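Local coordinates for protein erythrocyte binding antigen 140 (Plasmodium falciparum, PDB 4GF2) that probably binds a receptor on host red blood cells during parasite invasion, through a region that carries two Duffy-binding domains, at residues A[231-236]-A[267-272]; A[178-183]-A[250-255]; A[21-26]-A[184-189]. The protein carries 3 engineered substitutions. All coordinates share one frame; numbering follows the deposited sequence.

Contact 1 of 3, residues A[231-236]-A[267-272]; sequences TQMEVL and DFFKNE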
loop_
_atom_site.group_PDB
_atom_site.type_symbol
_atom_site.label_atom_id
_atom_site.label_comp_id
_atom_site.label_asym_id
_atom_site.label_seq_id
_atom_site.Cartn_x
_atom_site.Cartn_y
_atom_site.Cartn_z
ATOM N N THR A 231 5.966 13.584 11.573
ATOM C CA THR A 231 6.870 13.212 12.653
ATOM C C THR A 231 7.751 14.410 13.001
ATOM O O THR A 231 8.019 14.673 14.173
ATOM C CB THR A 231 7.749 11.985 12.293
ATOM O OG1 THR A 231 8.685 12.333 11.267
ATOM C CG2 THR A 231 6.889 10.815 11.821
ATOM N N GLN A 232 8.175 15.148 11.978
ATOM C CA GLN A 232 9.019 16.321 12.180
ATOM C C GLN A 232 8.312 17.362 13.037
ATOM O O GLN A 232 8.876 17.860 14.013
ATOM C CB GLN A 232 9.422 16.939 10.837
ATOM C CG GLN A 232 10.542 16.197 10.122
ATOM C CD GLN A 232 10.922 16.837 8.797
ATOM O OE1 GLN A 232 10.288 17.795 8.351
ATOM N NE2 GLN A 232 11.963 16.309 8.164
ATOM N N MET A 233 7.074 17.686 12.678
ATOM C CA MET A 233 6.343 18.714 13.401
ATOM C C MET A 233 6.077 18.273 14.836
ATOM O O MET A 233 6.105 19.089 15.751
ATOM C CB MET A 233 5.029 19.060 12.700
ATOM C CG MET A 233 4.528 20.463 13.033
ATOM S SD MET A 233 2.927 20.858 12.305
ATOM C CE MET A 233 1.846 19.839 13.293
ATOM N N GLU A 234 5.826 16.984 15.034
ATOM C CA GLU A 234 5.631 16.461 16.381
ATOM C C GLU A 234 6.835 16.820 17.244
ATOM O O GLU A 234 6.688 17.408 18.313
ATOM C CB GLU A 234 5.423 14.945 16.355
ATOM C CG GLU A 234 4.051 14.521 15.857
ATOM C CD GLU A 234 3.929 13.017 15.691
ATOM O OE1 GLU A 234 4.829 12.290 16.161
ATOM O OE2 GLU A 234 2.932 12.562 15.090
ATOM N N VAL A 235 8.027 16.476 16.770
ATOM C CA VAL A 235 9.251 16.800 17.488
ATOM C C VAL A 235 9.304 18.286 17.820
ATOM O O VAL A 235 9.403 18.671 18.983
ATOM C CB VAL A 235 10.492 16.441 16.655
ATOM C CG1 VAL A 235 11.739 17.116 17.224
ATOM C CG2 VAL A 235 10.667 14.932 16.594
ATOM N N LEU A 236 9.232 19.112 16.786
ATOM C CA LEU A 236 9.345 20.557 16.946
ATOM C C LEU A 236 8.289 21.098 17.905
ATOM O O LEU A 236 8.571 21.977 18.719
ATOM C CB LEU A 236 9.221 21.251 15.585
ATOM C CG LEU A 236 10.337 20.953 14.579
ATOM C CD1 LEU A 236 10.030 21.566 13.213
ATOM C CD2 LEU A 236 11.670 21.462 15.102
ATOM N N ASP A 267 -5.348 17.058 12.435
ATOM C CA ASP A 267 -6.131 17.711 11.392
ATOM C C ASP A 267 -5.225 18.398 10.375
ATOM O O ASP A 267 -5.623 18.641 9.236
ATOM C CB ASP A 267 -7.088 18.732 12.010
ATOM C CG ASP A 267 -7.980 19.395 10.978
ATOM O OD1 ASP A 267 -8.367 18.719 9.999
ATOM O OD2 ASP A 267 -8.296 20.591 11.148
ATOM N N PHE A 268 -4.003 18.705 10.797
ATOM C CA PHE A 268 -3.032 19.365 9.935
ATOM C C PHE A 268 -2.565 18.415 8.836
ATOM O O PHE A 268 -2.268 18.841 7.719
ATOM C CB PHE A 268 -1.839 19.839 10.767
ATOM C CG PHE A 268 -1.006 20.896 10.101
ATOM C CD1 PHE A 268 -1.389 22.225 10.141
ATOM C CD2 PHE A 268 0.169 20.562 9.451
ATOM C CE1 PHE A 268 -0.621 23.202 9.535
ATOM C CE2 PHE A 268 0.942 21.534 8.846
ATOM C CZ PHE A 268 0.547 22.856 8.888
ATOM N N PHE A 269 -2.512 17.125 9.154
ATOM C CA PHE A 269 -2.023 16.128 8.207
ATOM C C PHE A 269 -3.101 15.157 7.728
ATOM O O PHE A 269 -2.818 14.269 6.923
ATOM C CB PHE A 269 -0.862 15.348 8.820
ATOM C CG PHE A 269 0.314 16.202 9.177
ATOM C CD1 PHE A 269 1.142 16.707 8.191
ATOM C CD2 PHE A 269 0.592 16.502 10.496
ATOM C CE1 PHE A 269 2.224 17.498 8.518
ATOM C CE2 PHE A 269 1.671 17.288 10.827
ATOM C CZ PHE A 269 2.490 17.786 9.839
ATOM N N LYS A 270 -4.328 15.311 8.219
ATOM C CA LYS A 270 -5.439 14.521 7.702
ATOM C C LYS A 270 -5.572 14.770 6.204
ATOM O O LYS A 270 -5.794 15.902 5.776
ATOM C CB LYS A 270 -6.754 14.888 8.396
ATOM C CG LYS A 270 -6.908 14.341 9.807
ATOM C CD LYS A 270 -8.374 14.308 10.228
ATOM C CE LYS A 270 -8.537 13.989 11.708
ATOM N NZ LYS A 270 -8.186 15.147 12.578
ATOM N N ASN A 271 -5.426 13.717 5.405
ATOM C CA ASN A 271 -5.597 13.843 3.963
ATOM C C ASN A 271 -7.018 14.274 3.633
ATOM O O ASN A 271 -7.984 13.665 4.088
ATOM C CB ASN A 271 -5.258 12.531 3.255
ATOM C CG ASN A 271 -3.773 12.383 2.983
ATOM O OD1 ASN A 271 -2.955 13.150 3.496
ATOM N ND2 ASN A 271 -3.416 11.393 2.175
ATOM N N GLU A 272 -7.139 15.337 2.848
ATOM C CA GLU A 272 -8.443 15.894 2.516
ATOM C C GLU A 272 -9.177 15.008 1.519
ATOM O O GLU A 272 -8.604 14.076 0.954
ATOM C CB GLU A 272 -8.288 17.310 1.953
ATOM C CG GLU A 272 -7.687 18.303 2.941
ATOM C CD GLU A 272 -7.270 19.609 2.286
ATOM O OE1 GLU A 272 -7.516 19.774 1.071
ATOM O OE2 GLU A 272 -6.693 20.468 2.986
#
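Met233 reaches from helix 213-242 to two consecutive phenylalanines, Phe268 and Phe269, at the end of the short helix 265-269. All three are buried, and the whole contact rests on this one thioether meeting two rings. Its sulfur lies over a face of the Phe268 ring, SD standing 4.3 Å from the ring centroid and 27° off the ring normal, a Met-aromatic contact. The same sulfur also meets the Phe269 ring, but obliquely. The methyl belongs to Phe269: Met233 CE comes within 3.6 Å of Phe269 CE2. The root of the chain joins in, with Met233 CB 4.0 Å from Phe269 CZ. The methionine runs extended through its first bonds and bends only at the last, where chi3 of 72° turns the methyl back to the second ring while the sulfur stays over the first. The two phenylalanines also fit each other, since Phe268 CD2 sits 3.6 Å above the plane of the Phe269 ring, offset toward its rim.

Beyond this cluster the segments part quickly. Thr231 points away from helix 265-269 and is exposed, its hydroxyl bonded to Lys228 O of its own helix. On the other segment the chain leaves helical geometry at Lys270, and the residues that follow are mostly polar and run off from helix 213-242. Lys270 pairs with Asp266 and Glu272 with Lys262, salt bridges that remain on the solvent side.

A long, flexible and polarisable methionine suits such a site, because its unbranched chain can follow two differently turned rings. With no polar group taking part, cohesion here comes from dispersion and sulfur-aromatic attraction, and it secures the end of helix 265-269 against helix 213-242.

Contact 2 of 3, residues A[178-183]-A[250-255]; sequences LWIKEW and NNFLND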
loop_
_atom_site.group_PDB
_atom_site.type_symbol
_atom_site.label_atom_id
_atom_site.label_comp_id
_atom_site.label_asym_id
_atom_site.label_seq_id
_atom_site.Cartn_x
_atom_site.Cartn_y
_atom_site.Cartn_z
ATOM N N LEU A 178 11.507 30.508 15.811
ATOM C CA LEU A 178 11.963 30.804 14.460
ATOM C C LEU A 178 12.017 29.544 13.600
ATOM O O LEU A 178 11.662 29.582 12.425
ATOM C CB LEU A 178 13.338 31.477 14.490
ATOM C CG LEU A 178 13.385 32.847 15.172
ATOM C CD1 LEU A 178 14.812 33.375 15.261
ATOM C CD2 LEU A 178 12.496 33.834 14.440
ATOM N N TRP A 179 12.449 28.428 14.180
ATOM C CA TRP A 179 12.551 27.181 13.421
ATOM C C TRP A 179 11.175 26.660 13.027
ATOM O O TRP A 179 10.963 26.251 11.887
ATOM C CB TRP A 179 13.313 26.114 14.202
ATOM C CG TRP A 179 14.798 26.271 14.129
ATOM C CD1 TRP A 179 15.488 27.375 13.713
ATOM C CD2 TRP A 179 15.784 25.289 14.472
ATOM N NE1 TRP A 179 16.842 27.142 13.787
ATOM C CE2 TRP A 179 17.049 25.869 14.248
ATOM C CE3 TRP A 179 15.720 23.978 14.952
ATOM C CZ2 TRP A 179 18.236 25.183 14.485
ATOM C CZ3 TRP A 179 16.901 23.300 15.191
ATOM C CH2 TRP A 179 18.142 23.902 14.958
ATOM N N ILE A 180 10.236 26.685 13.965
ATOM C CA ILE A 180 8.876 26.253 13.674
ATOM C C ILE A 180 8.302 27.065 12.509
ATOM O O ILE A 180 7.729 26.507 11.574
ATOM C CB ILE A 180 7.972 26.366 14.920
ATOM C CG1 ILE A 180 8.276 25.217 15.887
ATOM C CG2 ILE A 180 6.505 26.328 14.528
ATOM C CD1 ILE A 180 7.440 25.222 17.153
ATOM N N LYS A 181 8.476 28.381 12.562
ATOM C CA LYS A 181 7.986 29.262 11.509
ATOM C C LYS A 181 8.609 28.910 10.164
ATOM O O LYS A 181 7.913 28.825 9.149
ATOM C CB LYS A 181 8.302 30.721 11.845
ATOM C CG LYS A 181 7.335 31.379 12.820
ATOM C CD LYS A 181 8.032 32.494 13.582
ATOM C CE LYS A 181 7.101 33.635 13.907
ATOM N NZ LYS A 181 7.839 34.726 14.603
ATOM N N GLU A 182 9.926 28.728 10.157
ATOM C CA GLU A 182 10.646 28.399 8.936
ATOM C C GLU A 182 10.152 27.061 8.401
ATOM O O GLU A 182 9.831 26.934 7.221
ATOM C CB GLU A 182 12.161 28.340 9.187
ATOM C CG GLU A 182 12.982 28.008 7.934
ATOM C CD GLU A 182 14.471 27.871 8.205
ATOM O OE1 GLU A 182 14.875 27.895 9.387
ATOM O OE2 GLU A 182 15.243 27.740 7.228
ATOM N N TRP A 183 10.081 26.071 9.284
ATOM C CA TRP A 183 9.639 24.736 8.903
ATOM C C TRP A 183 8.236 24.779 8.311
ATOM O O TRP A 183 7.962 24.134 7.297
ATOM C CB TRP A 183 9.661 23.796 10.108
ATOM C CG TRP A 183 9.244 22.415 9.756
ATOM C CD1 TRP A 183 10.057 21.369 9.443
ATOM C CD2 TRP A 183 7.904 21.927 9.660
ATOM N NE1 TRP A 183 9.308 20.256 9.163
ATOM C CE2 TRP A 183 7.981 20.572 9.288
ATOM C CE3 TRP A 183 6.646 22.503 9.852
ATOM C CZ2 TRP A 183 6.850 19.782 9.105
ATOM C CZ3 TRP A 183 5.523 21.720 9.671
ATOM C CH2 TRP A 183 5.631 20.374 9.300
ATOM N N ASN A 250 1.387 31.612 24.822
ATOM C CA ASN A 250 0.849 32.608 23.897
ATOM C C ASN A 250 0.201 32.014 22.651
ATOM O O ASN A 250 0.175 32.647 21.597
ATOM C CB ASN A 250 1.948 33.588 23.485
ATOM C CG ASN A 250 2.525 34.338 24.664
ATOM O OD1 ASN A 250 2.222 34.031 25.817
ATOM N ND2 ASN A 250 3.363 35.329 24.383
ATOM N N ASN A 251 -0.323 30.801 22.773
ATOM C CA ASN A 251 -1.046 30.166 21.676
ATOM C C ASN A 251 -0.230 30.090 20.395
ATOM O O ASN A 251 -0.786 29.953 19.304
ATOM C CB ASN A 251 -2.347 30.919 21.398
ATOM C CG ASN A 251 -3.210 31.059 22.630
ATOM O OD1 ASN A 251 -3.936 30.138 23.003
ATOM N ND2 ASN A 251 -3.136 32.218 23.274
ATOM N N PHE A 252 1.089 30.179 20.524
ATOM C CA PHE A 252 1.963 30.125 19.363
ATOM C C PHE A 252 1.580 28.959 18.460
ATOM O O PHE A 252 1.269 29.151 17.283
ATOM C CB PHE A 252 3.424 30.002 19.798
ATOM C CG PHE A 252 4.399 29.994 18.655
ATOM C CD1 PHE A 252 4.601 31.131 17.894
ATOM C CD2 PHE A 252 5.114 28.849 18.346
ATOM C CE1 PHE A 252 5.499 31.126 16.842
ATOM C CE2 PHE A 252 6.013 28.841 17.300
ATOM C CZ PHE A 252 6.206 29.980 16.545
ATOM N N LEU A 253 1.594 27.751 19.011
ATOM C CA LEU A 253 1.283 26.559 18.224
ATOM C C LEU A 253 -0.157 26.604 17.733
ATOM O O LEU A 253 -0.434 26.325 16.567
ATOM C CB LEU A 253 1.520 25.288 19.044
ATOM C CG LEU A 253 2.956 25.088 19.531
ATOM C CD1 LEU A 253 3.051 23.877 20.443
ATOM C CD2 LEU A 253 3.908 24.953 18.351
ATOM N N ASN A 254 -1.069 26.965 18.631
ATOM C CA ASN A 254 -2.484 27.057 18.296
ATOM C C ASN A 254 -2.730 28.036 17.151
ATOM O O ASN A 254 -3.248 27.657 16.099
ATOM C CB ASN A 254 -3.294 27.478 19.523
ATOM C CG ASN A 254 -4.759 27.701 19.205
ATOM O OD1 ASN A 254 -5.232 28.837 19.169
ATOM N ND2 ASN A 254 -5.485 26.614 18.966
ATOM N N ASP A 255 -2.359 29.296 17.366
ATOM C CA ASP A 255 -2.461 30.320 16.330
ATOM C C ASP A 255 -1.933 29.792 15.001
ATOM O O ASP A 255 -2.594 29.915 13.970
ATOM C CB ASP A 255 -1.676 31.570 16.731
ATOM C CG ASP A 255 -2.258 32.261 17.947
ATOM O OD1 ASP A 255 -3.492 32.211 18.128
ATOM O OD2 ASP A 255 -1.481 32.860 18.720
#
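Ile180 and Phe252 form the largest part of the meeting between helix 175-202, here within the sequence range of the first Duffy-binding domain, and the first turn of helix 252-259. Both side chains point at the opposing segment and slide past each other in opposite directions. Phe252 extends from its helix with CG anti to the backbone N (chi1 -178°), which carries the ring across to the isoleucine. Ile180 CG2 approaches that ring obliquely, 3.8 Å from Phe252 CE2.

Two aliphatic groups come to the edge of the same ring. The end of the other isoleucine branch, Ile180 CD1, lies in the ring plane, 3.9 Å from Phe252 CE2. Lys181 lends its methylenes, with CG 4.1 Å from Phe252 CZ and near the plane.

The purely aliphatic contact pairs methyl with methyl. Ile180 CD1 stands 3.7 Å from Leu253 CD2, the two side chains crossing at about a right angle, and Leu253 reaches there with its tip although its root does not point that way.

Ring stacking adds support from outside: Phe252 is stacked on Tyr240 of helix 213-242, which also meets Leu253. A further polar interaction lies at the helix start, where Asp248 accepts the backbone N-H groups of Leu253 and Asn254.

Branched aliphatics and a flat ring fill this seam between helices, which passes from buried Ile180 and Leu253 to partly exposed Phe252 and Lys181. The chemistry implies a hydrophobic join with a charged border. A lysine suits that border, greasy along its stem and charged at its tip: the methylenes of Lys181 flank the apolar seam, while its ammonium lies beyond the ring and forms a salt bridge with Glu173.

Contact 3 of 3, residues A[21-26]-A[184-189]; sequences IKWICR and NENFLM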
loop_
_atom_site.group_PDB
_atom_site.type_symbol
_atom_site.label_atom_id
_atom_site.label_comp_id
_atom_site.label_asym_id
_atom_site.label_seq_id
_atom_site.Cartn_x
_atom_site.Cartn_y
_atom_site.Cartn_z
ATOM N N ILE A 21 15.870 21.876 0.312
ATOM C CA ILE A 21 15.483 22.255 1.664
ATOM C C ILE A 21 15.019 21.015 2.425
ATOM O O ILE A 21 14.004 20.413 2.082
ATOM C CB ILE A 21 14.349 23.298 1.645
ATOM C CG1 ILE A 21 14.787 24.549 0.877
ATOM C CG2 ILE A 21 13.952 23.675 3.060
ATOM C CD1 ILE A 21 13.674 25.571 0.667
ATOM N N LYS A 22 15.767 20.630 3.456
ATOM C CA LYS A 22 15.441 19.424 4.215
ATOM C C LYS A 22 15.644 19.633 5.714
ATOM O O LYS A 22 16.357 20.545 6.138
ATOM C CB LYS A 22 16.292 18.246 3.732
ATOM C CG LYS A 22 17.785 18.470 3.885
ATOM C CD LYS A 22 18.604 17.436 3.125
ATOM C CE LYS A 22 18.671 16.116 3.859
ATOM N NZ LYS A 22 19.570 15.151 3.163
ATOM N N TRP A 23 15.005 18.781 6.509
ATOM C CA TRP A 23 15.148 18.826 7.957
ATOM C C TRP A 23 15.600 17.471 8.474
ATOM O O TRP A 23 14.974 16.446 8.196
ATOM C CB TRP A 23 13.831 19.242 8.610
ATOM C CG TRP A 23 13.517 20.697 8.432
ATOM C CD1 TRP A 23 13.103 21.311 7.286
ATOM C CD2 TRP A 23 13.596 21.722 9.430
ATOM N NE1 TRP A 23 12.918 22.656 7.506
ATOM C CE2 TRP A 23 13.214 22.935 8.816
ATOM C CE3 TRP A 23 13.950 21.735 10.780
ATOM C CZ2 TRP A 23 13.175 24.147 9.507
ATOM C CZ3 TRP A 23 13.908 22.939 11.468
ATOM C CH2 TRP A 23 13.526 24.129 10.829
ATOM N N ILE A 24 16.695 17.467 9.225
ATOM C CA ILE A 24 17.289 16.222 9.682
ATOM C C ILE A 24 17.071 16.045 11.177
ATOM O O ILE A 24 17.468 16.887 11.984
ATOM C CB ILE A 24 18.791 16.176 9.361
ATOM C CG1 ILE A 24 19.005 16.328 7.853
ATOM C CG2 ILE A 24 19.398 14.867 9.831
ATOM C CD1 ILE A 24 20.044 17.364 7.488
ATOM N N CYS A 25 16.430 14.942 11.536
ATOM C CA CYS A 25 16.136 14.652 12.930
ATOM C C CYS A 25 17.119 13.635 13.493
ATOM O O CYS A 25 17.372 12.599 12.882
ATOM C CB CYS A 25 14.701 14.147 13.070
ATOM S SG CYS A 25 13.468 15.348 12.509
ATOM N N ARG A 26 17.683 13.959 14.652
ATOM C CA ARG A 26 18.590 13.069 15.363
ATOM C C ARG A 26 18.337 13.216 16.856
ATOM O O ARG A 26 17.709 14.181 17.289
ATOM C CB ARG A 26 20.045 13.431 15.064
ATOM C CG ARG A 26 20.395 13.504 13.588
ATOM C CD ARG A 26 21.859 13.885 13.394
ATOM N NE ARG A 26 22.154 15.232 13.888
ATOM C CZ ARG A 26 22.160 16.335 13.140
ATOM N NH1 ARG A 26 21.888 16.283 11.840
ATOM N NH2 ARG A 26 22.441 17.506 13.698
ATOM N N ASN A 184 7.350 25.537 8.949
ATOM C CA ASN A 184 5.985 25.686 8.464
ATOM C C ASN A 184 5.962 26.204 7.031
ATOM O O ASN A 184 5.213 25.697 6.194
ATOM C CB ASN A 184 5.195 26.632 9.367
ATOM C CG ASN A 184 3.735 26.745 8.959
ATOM O OD1 ASN A 184 3.142 25.794 8.449
ATOM N ND2 ASN A 184 3.150 27.914 9.182
ATOM N N GLU A 185 6.786 27.206 6.747
ATOM C CA GLU A 185 6.873 27.765 5.401
ATOM C C GLU A 185 7.468 26.757 4.417
ATOM O O GLU A 185 6.952 26.583 3.316
ATOM C CB GLU A 185 7.695 29.056 5.401
ATOM C CG GLU A 185 6.999 30.225 6.084
ATOM C CD GLU A 185 7.902 31.438 6.249
ATOM O OE1 GLU A 185 9.125 31.256 6.439
ATOM O OE2 GLU A 185 7.390 32.576 6.188
ATOM N N ASN A 186 8.550 26.092 4.812
ATOM C CA ASN A 186 9.151 25.072 3.964
ATOM C C ASN A 186 8.110 24.012 3.618
ATOM O O ASN A 186 8.059 23.511 2.493
ATOM C CB ASN A 186 10.346 24.401 4.652
ATOM C CG ASN A 186 11.498 25.363 4.942
ATOM O OD1 ASN A 186 12.297 25.120 5.851
ATOM N ND2 ASN A 186 11.596 26.443 4.172
ATOM N N PHE A 187 7.277 23.682 4.598
ATOM C CA PHE A 187 6.296 22.613 4.462
ATOM C C PHE A 187 5.187 22.954 3.474
ATOM O O PHE A 187 4.867 22.157 2.596
ATOM C CB PHE A 187 5.682 22.305 5.826
ATOM C CG PHE A 187 4.511 21.375 5.762
ATOM C CD1 PHE A 187 4.697 20.025 5.529
ATOM C CD2 PHE A 187 3.226 21.847 5.945
ATOM C CE1 PHE A 187 3.622 19.168 5.472
ATOM C CE2 PHE A 187 2.149 20.991 5.889
ATOM C CZ PHE A 187 2.347 19.651 5.654
ATOM N N LEU A 188 4.599 24.137 3.627
ATOM C CA LEU A 188 3.492 24.553 2.775
ATOM C C LEU A 188 3.933 24.679 1.324
ATOM O O LEU A 188 3.154 24.436 0.406
ATOM C CB LEU A 188 2.905 25.879 3.265
ATOM C CG LEU A 188 2.244 25.818 4.647
ATOM C CD1 LEU A 188 1.802 27.198 5.101
ATOM C CD2 LEU A 188 1.066 24.852 4.647
ATOM N N MET A 189 5.188 25.051 1.117
ATOM C CA MET A 189 5.702 25.235 -0.230
ATOM C C MET A 189 5.840 23.883 -0.916
ATOM O O MET A 189 5.344 23.682 -2.026
ATOM C CB MET A 189 7.049 25.957 -0.187
ATOM C CG MET A 189 7.624 26.282 -1.555
ATOM S SD MET A 189 8.993 27.456 -1.463
ATOM C CE MET A 189 10.186 26.524 -0.506
#
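Asn186 OD1 accepts the indole N-H of Trp23, the NE1 to OD1 distance being 3.0 Å and the N-H...O angle 161°. The oxygen lies 5° out of the indole plane, and the donor meets a lone pair in the carbonyl plane. With the ring and amide planes 51° apart, the amide is canted against the indole. An amide suits this place because its oxygen can accept the N-H of a buried indole. In the crystal Asn186 ND2 is occupied by a glycerol, probably from the crystallisation liquor.

Ile21 CG2 lies over one face of the Asn186 amide, 3.5 Å from CG. Farther along, Ile21 CD1 meets Met189 CE at 3.8 Å; the methionine bends at its last torsion, and its flexible tip suits the exposed end of the contact.

The Trp23 ring also meets Trp183 edge-to-face. Strand 23-27, joined to strand 33-37 by backbone bonds and the Cys25-Cys35 disulfide, is thus fastened to helix 175-202, with helix 83-101 touching Ile21 and Met189, and Gln232 of helix 213-242 touching Trp23.

Overall arrangement
From the N terminus, 21-26 comes first and waits through more than 150 residues until 184-189 closes contact 3. Before that closure, 178-183 has already opened contact 2, so these two cross on helix 175-202. Contact 2 closes at 250-255, but 231-236 opens contact 1 before then, and 267-272 completes it: another crossing. Contacts 3 and 1 follow in series. Helix 175-202 is shared by contacts 2 and 3, and Trp183 bridges toward contact 1 by touching Met233 and Leu236, as Phe187 does by meeting Phe268. Together they tie the two-stranded sheet, the long helices 175-202 and 213-242, and the short helices 252-259 and 265-269 into one helical unit.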